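Local coordinates for protein (r)-specific enoyl-coa hydratase (Aeromonas punctata, PDB 1IQ6) that catalyses the hydration of short-chain trans-2-enoyl-CoA of four to six carbons to (3R)-3-hydroxyacyl-CoA, as a homodimer, at residues Met56-Leu61 with Asp92-Glu97; Leu86-Gly91 with Ile116-Gly121. All coordinates share one frame; numbering follows the deposited sequence.

Interaction 1 of 2, residues Met56-Leu61 with Asp92-Glu97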
ATOM      1  N   MET B  56       1.555  -4.481   3.303  1.00 10.77           N
ATOM      2  CA  MET B  56       0.810  -3.519   2.504  1.00 10.51           C
ATOM      3  C   MET B  56      -0.560  -3.172   3.099  1.00 10.90           C
ATOM      4  O   MET B  56      -1.171  -2.170   2.721  1.00 12.42           O
ATOM      5  CB  MET B  56       0.685  -3.999   1.056  1.00 12.47           C
ATOM      6  CG  MET B  56       1.987  -3.867   0.247  1.00 13.13           C
ATOM      7  SD  MET B  56       2.632  -2.161   0.079  1.00 14.44           S
ATOM      8  CE  MET B  56       1.648  -1.604  -1.313  1.00 18.02           C
ATOM      9  N   LEU B  57      -1.052  -4.001   4.018  1.00 10.82           N
ATOM     10  CA  LEU B  57      -2.313  -3.695   4.686  1.00 11.34           C
ATOM     11  C   LEU B  57      -1.962  -2.662   5.768  1.00 11.50           C
ATOM     12  O   LEU B  57      -2.671  -1.669   5.943  1.00 12.27           O
ATOM     13  CB  LEU B  57      -2.934  -4.956   5.314  1.00 11.33           C
ATOM     14  CG  LEU B  57      -4.191  -4.741   6.178  1.00 10.54           C
ATOM     15  CD1 LEU B  57      -5.217  -3.904   5.430  1.00 11.40           C
ATOM     16  CD2 LEU B  57      -4.781  -6.098   6.564  1.00 12.13           C
ATOM     17  N   LEU B  58      -0.858  -2.894   6.478  1.00 11.14           N
ATOM     18  CA  LEU B  58      -0.419  -1.950   7.506  1.00  9.80           C
ATOM     19  C   LEU B  58      -0.208  -0.576   6.863  1.00 10.76           C
ATOM     20  O   LEU B  58      -0.673   0.441   7.376  1.00 12.60           O
ATOM     21  CB  LEU B  58       0.901  -2.410   8.137  1.00 10.48           C
ATOM     22  CG  LEU B  58       0.949  -3.752   8.869  1.00 10.19           C
ATOM     23  CD1 LEU B  58       2.375  -4.058   9.323  1.00 12.32           C
ATOM     24  CD2 LEU B  58       0.006  -3.701  10.055  1.00 10.89           C
ATOM     25  N   ALA B  59       0.479  -0.561   5.722  1.00 11.71           N
ATOM     26  CA  ALA B  59       0.776   0.685   5.022  1.00 12.36           C
ATOM     27  C   ALA B  59      -0.462   1.423   4.533  1.00 13.45           C
ATOM     28  O   ALA B  59      -0.436   2.641   4.363  1.00 11.75           O
ATOM     29  CB  ALA B  59       1.712   0.411   3.852  1.00 11.21           C
ATOM     30  N   SER B  60      -1.547   0.690   4.310  1.00 12.17           N
ATOM     31  CA  SER B  60      -2.780   1.309   3.839  1.00 12.77           C
ATOM     32  C   SER B  60      -3.374   2.294   4.847  1.00 13.40           C
ATOM     33  O   SER B  60      -4.149   3.175   4.474  1.00 12.90           O
ATOM     34  CB  SER B  60      -3.804   0.230   3.483  1.00 15.69           C
ATOM     35  OG  SER B  60      -3.357  -0.528   2.367  1.00 17.71           O
ATOM     36  N   LEU B  61      -3.007   2.155   6.120  1.00 12.97           N
ATOM     37  CA  LEU B  61      -3.514   3.062   7.145  1.00 13.59           C
ATOM     38  C   LEU B  61      -3.050   4.494   6.901  1.00 14.45           C
ATOM     39  O   LEU B  61      -3.696   5.443   7.342  1.00 15.41           O
ATOM     40  CB  LEU B  61      -3.073   2.608   8.539  1.00 14.00           C
ATOM     41  CG  LEU B  61      -3.774   1.347   9.056  1.00 14.82           C
ATOM     42  CD1 LEU B  61      -3.230   0.982  10.424  1.00 14.61           C
ATOM     43  CD2 LEU B  61      -5.284   1.584   9.130  1.00 15.54           C
ATOM     44  N   ASP B  92      -3.029  -8.266  16.755  1.00 15.84           N
ATOM     45  CA  ASP B  92      -2.366  -7.250  17.563  1.00 16.79           C
ATOM     46  C   ASP B  92      -2.690  -5.854  17.058  1.00 15.50           C
ATOM     47  O   ASP B  92      -3.016  -5.662  15.888  1.00 17.48           O
ATOM     48  CB  ASP B  92      -0.850  -7.462  17.554  1.00 16.62           C
ATOM     49  CG  ASP B  92      -0.421  -8.656  18.385  1.00 17.52           C
ATOM     50  OD1 ASP B  92       0.778  -9.003  18.358  1.00 19.28           O
ATOM     51  OD2 ASP B  92      -1.282  -9.246  19.074  1.00 18.92           O
ATOM     52  N   GLU B  93      -2.613  -4.882  17.957  1.00 15.46           N
ATOM     53  CA  GLU B  93      -2.893  -3.498  17.600  1.00 16.23           C
ATOM     54  C   GLU B  93      -1.634  -2.807  17.085  1.00 15.16           C
ATOM     55  O   GLU B  93      -0.517  -3.192  17.425  1.00 15.85           O
ATOM     56  CB  GLU B  93      -3.432  -2.750  18.825  1.00 18.18           C
ATOM     57  CG  GLU B  93      -3.649  -1.259  18.624  1.00 22.53           C
ATOM     58  CD  GLU B  93      -4.152  -0.572  19.882  1.00 25.50           C
ATOM     59  OE1 GLU B  93      -5.383  -0.514  20.086  1.00 28.67           O
ATOM     60  OE2 GLU B  93      -3.311  -0.100  20.674  1.00 28.40           O
ATOM     61  N   VAL B  94      -1.832  -1.814  16.225  1.00 13.74           N
ATOM     62  CA  VAL B  94      -0.731  -1.013  15.706  1.00 13.62           C
ATOM     63  C   VAL B  94      -1.153   0.445  15.784  1.00 13.83           C
ATOM     64  O   VAL B  94      -2.337   0.759  15.932  1.00 13.81           O
ATOM     65  CB  VAL B  94      -0.397  -1.318  14.224  1.00 13.26           C
ATOM     66  CG1 VAL B  94       0.002  -2.770  14.073  1.00 15.55           C
ATOM     67  CG2 VAL B  94      -1.577  -0.965  13.330  1.00 14.46           C
ATOM     68  N   THR B  95      -0.174   1.334  15.695  1.00 12.48           N
ATOM     69  CA  THR B  95      -0.443   2.762  15.712  1.00 12.74           C
ATOM     70  C   THR B  95       0.216   3.353  14.467  1.00 11.76           C
ATOM     71  O   THR B  95       1.404   3.133  14.227  1.00 12.64           O
ATOM     72  CB  THR B  95       0.135   3.432  16.977  1.00 13.84           C
ATOM     73  OG1 THR B  95      -0.487   2.869  18.142  1.00 17.02           O
ATOM     74  CG2 THR B  95      -0.126   4.937  16.955  1.00 13.56           C
ATOM     75  N   ALA B  96      -0.573   4.059  13.664  1.00 11.97           N
ATOM     76  CA  ALA B  96      -0.074   4.695  12.450  1.00 11.36           C
ATOM     77  C   ALA B  96       0.128   6.163  12.806  1.00 11.54           C
ATOM     78  O   ALA B  96      -0.726   6.768  13.456  1.00 12.51           O
ATOM     79  CB  ALA B  96      -1.086   4.550  11.321  1.00 13.31           C
ATOM     80  N   GLU B  97       1.258   6.725  12.386  1.00 10.43           N
ATOM     81  CA  GLU B  97       1.575   8.120  12.696  1.00 10.97           C
ATOM     82  C   GLU B  97       2.125   8.849  11.480  1.00 10.74           C
ATOM     83  O   GLU B  97       2.988   8.322  10.777  1.00 12.18           O
ATOM     84  CB  GLU B  97       2.622   8.179  13.822  1.00 11.45           C
ATOM     85  CG  GLU B  97       2.184   7.498  15.116  1.00 14.77           C
ATOM     86  CD  GLU B  97       3.262   7.461  16.193  1.00 17.40           C
ATOM     87  OE1 GLU B  97       3.029   6.805  17.234  1.00 19.61           O
ATOM     88  OE2 GLU B  97       4.335   8.081  16.013  1.00 17.63           O
TER
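Leu61 and Leu58 of helix 55-68 meet Val94 and Ala96 of strand 93-103. The closer packing is at Leu61. Leu61 CB lies 3.9 Å from Ala96 CB. Leu61 CD1 lies 3.9 Å from Val94 CG2. One leucine therefore touches both inward residues of the strand. Leu61 CG is anti to the carbonyl carbon (chi1 -72°); the side chain crosses Val94 obliquely and CD1 does the touching. Leu58 has a looser hold. Leu58 CD2 comes 4.1 Å from Val94 CG1, and the two side chains cross at about a right angle. Val94 thus offers one methyl to each leucine. The segment axes approach to 8.9 Å and cross at -48°. Val88 packs beside Val94, Ile116 packs against Val94 and Ala96, and Leu29 of the second subunit touches Leu61. The other face of the strand is more open. Thr95 points away from the helix and is partly exposed, with OG1 hydrogen-bonded to Ser15 OG. Within the helix, Ser60 OG donates to Met56 O at 2.8 Å, in the carbonyl plane. The helix-sheet contact is buried and rests on apolar packing alone; the strand's backbone hydrogen bonds go to its neighbours in the hot-dog sheet.

Interaction 2 of 2, residues Leu86-Gly91 with Ile116-Gly121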
ATOM      1  N   LEU B  86       9.660  -4.708  10.996  1.00 13.23           N
ATOM      2  CA  LEU B  86       9.258  -5.727  11.956  1.00 12.66           C
ATOM      3  C   LEU B  86       7.877  -6.240  11.612  1.00 13.52           C
ATOM      4  O   LEU B  86       7.073  -5.539  11.000  1.00 14.16           O
ATOM      5  CB  LEU B  86       9.244  -5.159  13.379  1.00 13.75           C
ATOM      6  CG  LEU B  86      10.593  -4.880  14.043  1.00 14.39           C
ATOM      7  CD1 LEU B  86      10.366  -4.128  15.349  1.00 15.89           C
ATOM      8  CD2 LEU B  86      11.334  -6.191  14.303  1.00 14.67           C
ATOM      9  N   PRO B  87       7.581  -7.480  12.009  1.00 12.90           N
ATOM     10  CA  PRO B  87       6.272  -8.052  11.718  1.00 14.79           C
ATOM     11  C   PRO B  87       5.209  -7.638  12.723  1.00 14.21           C
ATOM     12  O   PRO B  87       5.504  -7.306  13.871  1.00 14.11           O
ATOM     13  CB  PRO B  87       6.545  -9.546  11.772  1.00 14.92           C
ATOM     14  CG  PRO B  87       7.519  -9.636  12.916  1.00 14.39           C
ATOM     15  CD  PRO B  87       8.469  -8.477  12.637  1.00 13.43           C
ATOM     16  N   VAL B  88       3.967  -7.634  12.263  1.00 12.57           N
ATOM     17  CA  VAL B  88       2.827  -7.333  13.107  1.00 12.22           C
ATOM     18  C   VAL B  88       2.014  -8.622  13.080  1.00 13.26           C
ATOM     19  O   VAL B  88       1.649  -9.114  12.013  1.00 13.81           O
ATOM     20  CB  VAL B  88       1.977  -6.184  12.545  1.00 12.50           C
ATOM     21  CG1 VAL B  88       0.650  -6.114  13.287  1.00 12.34           C
ATOM     22  CG2 VAL B  88       2.729  -4.865  12.695  1.00 13.29           C
ATOM     23  N   PHE B  89       1.740  -9.182  14.249  1.00 13.38           N
ATOM     24  CA  PHE B  89       0.990 -10.427  14.308  1.00 13.59           C
ATOM     25  C   PHE B  89      -0.510 -10.201  14.231  1.00 13.28           C
ATOM     26  O   PHE B  89      -1.030  -9.222  14.760  1.00 13.45           O
ATOM     27  CB  PHE B  89       1.392 -11.183  15.571  1.00 14.64           C
ATOM     28  CG  PHE B  89       2.842 -11.559  15.583  1.00 16.22           C
ATOM     29  CD1 PHE B  89       3.330 -12.494  14.679  1.00 17.16           C
ATOM     30  CD2 PHE B  89       3.739 -10.921  16.434  1.00 19.71           C
ATOM     31  CE1 PHE B  89       4.689 -12.788  14.616  1.00 20.09           C
ATOM     32  CE2 PHE B  89       5.101 -11.206  16.380  1.00 21.53           C
ATOM     33  CZ  PHE B  89       5.576 -12.143  15.466  1.00 20.63           C
ATOM     34  N   VAL B  90      -1.199 -11.102  13.539  1.00 14.60           N
ATOM     35  CA  VAL B  90      -2.637 -10.982  13.377  1.00 15.83           C
ATOM     36  C   VAL B  90      -3.327 -10.859  14.727  1.00 15.83           C
ATOM     37  O   VAL B  90      -3.075 -11.647  15.645  1.00 18.38           O
ATOM     38  CB  VAL B  90      -3.216 -12.194  12.606  1.00 15.34           C
ATOM     39  CG1 VAL B  90      -4.716 -12.020  12.405  1.00 16.52           C
ATOM     40  CG2 VAL B  90      -2.519 -12.333  11.263  1.00 16.38           C
ATOM     41  N   GLY B  91      -4.191  -9.858  14.843  1.00 16.30           N
ATOM     42  CA  GLY B  91      -4.913  -9.644  16.081  1.00 17.09           C
ATOM     43  C   GLY B  91      -4.305  -8.576  16.966  1.00 17.92           C
ATOM     44  O   GLY B  91      -4.987  -8.031  17.831  1.00 20.05           O
ATOM     45  N   ILE B 116       4.484   3.106  11.225  1.00 10.73           N
ATOM     46  CA  ILE B 116       3.572   2.161  11.863  1.00 11.20           C
ATOM     47  C   ILE B 116       4.367   1.560  13.017  1.00 10.37           C
ATOM     48  O   ILE B 116       5.482   1.064  12.818  1.00 11.14           O
ATOM     49  CB  ILE B 116       3.167   0.990  10.936  1.00 10.11           C
ATOM     50  CG1 ILE B 116       2.389   1.492   9.715  1.00 13.43           C
ATOM     51  CG2 ILE B 116       2.320  -0.021  11.728  1.00 12.56           C
ATOM     52  CD1 ILE B 116       1.019   2.061  10.041  1.00 14.17           C
ATOM     53  N   PHE B 117       3.804   1.622  14.221  1.00 10.40           N
ATOM     54  CA  PHE B 117       4.448   1.051  15.398  1.00 11.12           C
ATOM     55  C   PHE B 117       3.649  -0.149  15.885  1.00 11.68           C
ATOM     56  O   PHE B 117       2.421  -0.150  15.830  1.00 11.72           O
ATOM     57  CB  PHE B 117       4.545   2.072  16.540  1.00 12.28           C
ATOM     58  CG  PHE B 117       5.620   3.097  16.349  1.00 12.38           C
ATOM     59  CD1 PHE B 117       5.353   4.284  15.677  1.00 12.23           C
ATOM     60  CD2 PHE B 117       6.912   2.859  16.811  1.00 13.65           C
ATOM     61  CE1 PHE B 117       6.362   5.227  15.465  1.00 11.39           C
ATOM     62  CE2 PHE B 117       7.927   3.800  16.602  1.00 13.15           C
ATOM     63  CZ  PHE B 117       7.644   4.983  15.925  1.00 13.65           C
ATOM     64  N   THR B 118       4.361  -1.162  16.362  1.00 12.55           N
ATOM     65  CA  THR B 118       3.724  -2.363  16.876  1.00 13.53           C
ATOM     66  C   THR B 118       3.070  -2.057  18.211  1.00 14.69           C
ATOM     67  O   THR B 118       3.225  -0.971  18.769  1.00 15.42           O
ATOM     68  CB  THR B 118       4.743  -3.476  17.122  1.00 12.50           C
ATOM     69  OG1 THR B 118       5.645  -3.063  18.161  1.00 14.52           O
ATOM     70  CG2 THR B 118       5.527  -3.776  15.853  1.00 14.86           C
ATOM     71  N   GLN B 119       2.344  -3.040  18.722  1.00 15.46           N
ATOM     72  CA  GLN B 119       1.670  -2.916  20.000  1.00 18.52           C
ATOM     73  C   GLN B 119       2.713  -2.676  21.095  1.00 18.08           C
ATOM     74  O   GLN B 119       2.444  -1.988  22.080  1.00 21.05           O
ATOM     75  CB  GLN B 119       0.893  -4.206  20.264  1.00 19.69           C
ATOM     76  CG  GLN B 119       0.019  -4.206  21.486  1.00 23.29           C
ATOM     77  CD  GLN B 119      -0.887  -5.416  21.503  1.00 24.70           C
ATOM     78  OE1 GLN B 119      -1.753  -5.563  20.641  1.00 22.13           O
ATOM     79  NE2 GLN B 119      -0.684  -6.300  22.475  1.00 26.35           N
ATOM     80  N   GLY B 120       3.905  -3.230  20.897  1.00 17.46           N
ATOM     81  CA  GLY B 120       4.986  -3.084  21.858  1.00 18.67           C
ATOM     82  C   GLY B 120       5.790  -1.803  21.720  1.00 18.11           C
ATOM     83  O   GLY B 120       6.757  -1.595  22.453  1.00 20.10           O
ATOM     84  N   GLY B 121       5.401  -0.948  20.778  1.00 15.95           N
ATOM     85  CA  GLY B 121       6.094   0.314  20.585  1.00 15.24           C
ATOM     86  C   GLY B 121       7.324   0.306  19.694  1.00 13.61           C
ATOM     87  O   GLY B 121       8.139   1.231  19.757  1.00 14.75           O
TER
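Thr118 meets Pro87 and Val88 through its methyl group. Thr118 CG2 lies 4.0 Å from Pro87 O. Val88 CG2 is further from Thr118 CG2, at 4.4 Å. Both are loose van der Waals contacts, and the segments share no hydrogen bond. The Pro87 ring takes no part, as its CB points away, and the proline meets Thr118 through its carbonyl. At chi1 65° Thr118 OG1 lies between the backbone N and the carbonyl carbon, and CG2 is anti to the carbonyl carbon, where it meets the loop. OG1 is occupied on its own side of the contact. Thr118 OG1 accepts a hydrogen bond from Ala122 N, and a weak one from Gly120 N at 3.2 Å. A type I beta turn from Thr118 to Gly121 holds this arrangement, closed by Gly121 N to Thr118 O at 3.0 Å. Further out, Val88 packs on Ala124, and its backbone is hydrogen-bonded to Val53. Gln119 OE1 accepts a hydrogen bond from Glu93 N, just after the loop, while Phe84, which probably helps bind the hydroxyacyl-CoA, ends the strand before it. The arrangement joins the connection between strands 76-84 and 93-103 to the turn linking strands 109-117 and 123-132, at one end of the antiparallel sheet of a MaoC-like hot-dog fold.

From the N terminus, the chain first reaches 56-61 on helix 55-68. It then runs through strand 76-84 into loop 86-91 and directly into 92-97. Here interaction 1 closes its loop, bringing strand 93-103 back onto the helix. Strand 109-117 ends within 116-121, where interaction 2 closes. The two loops cross: 86-91 lies between the segments of interaction 1, while 116-121 lies beyond 92-97, so the segments alternate. The contacts also touch: Thr95 O and Phe117 N are 2.8 Å apart, a probable hydrogen bond between neighbouring strands, and Leu58 CD1 packs on Val88 CG2 at 3.5 Å. Helix, loop and sheet end are thereby tied together.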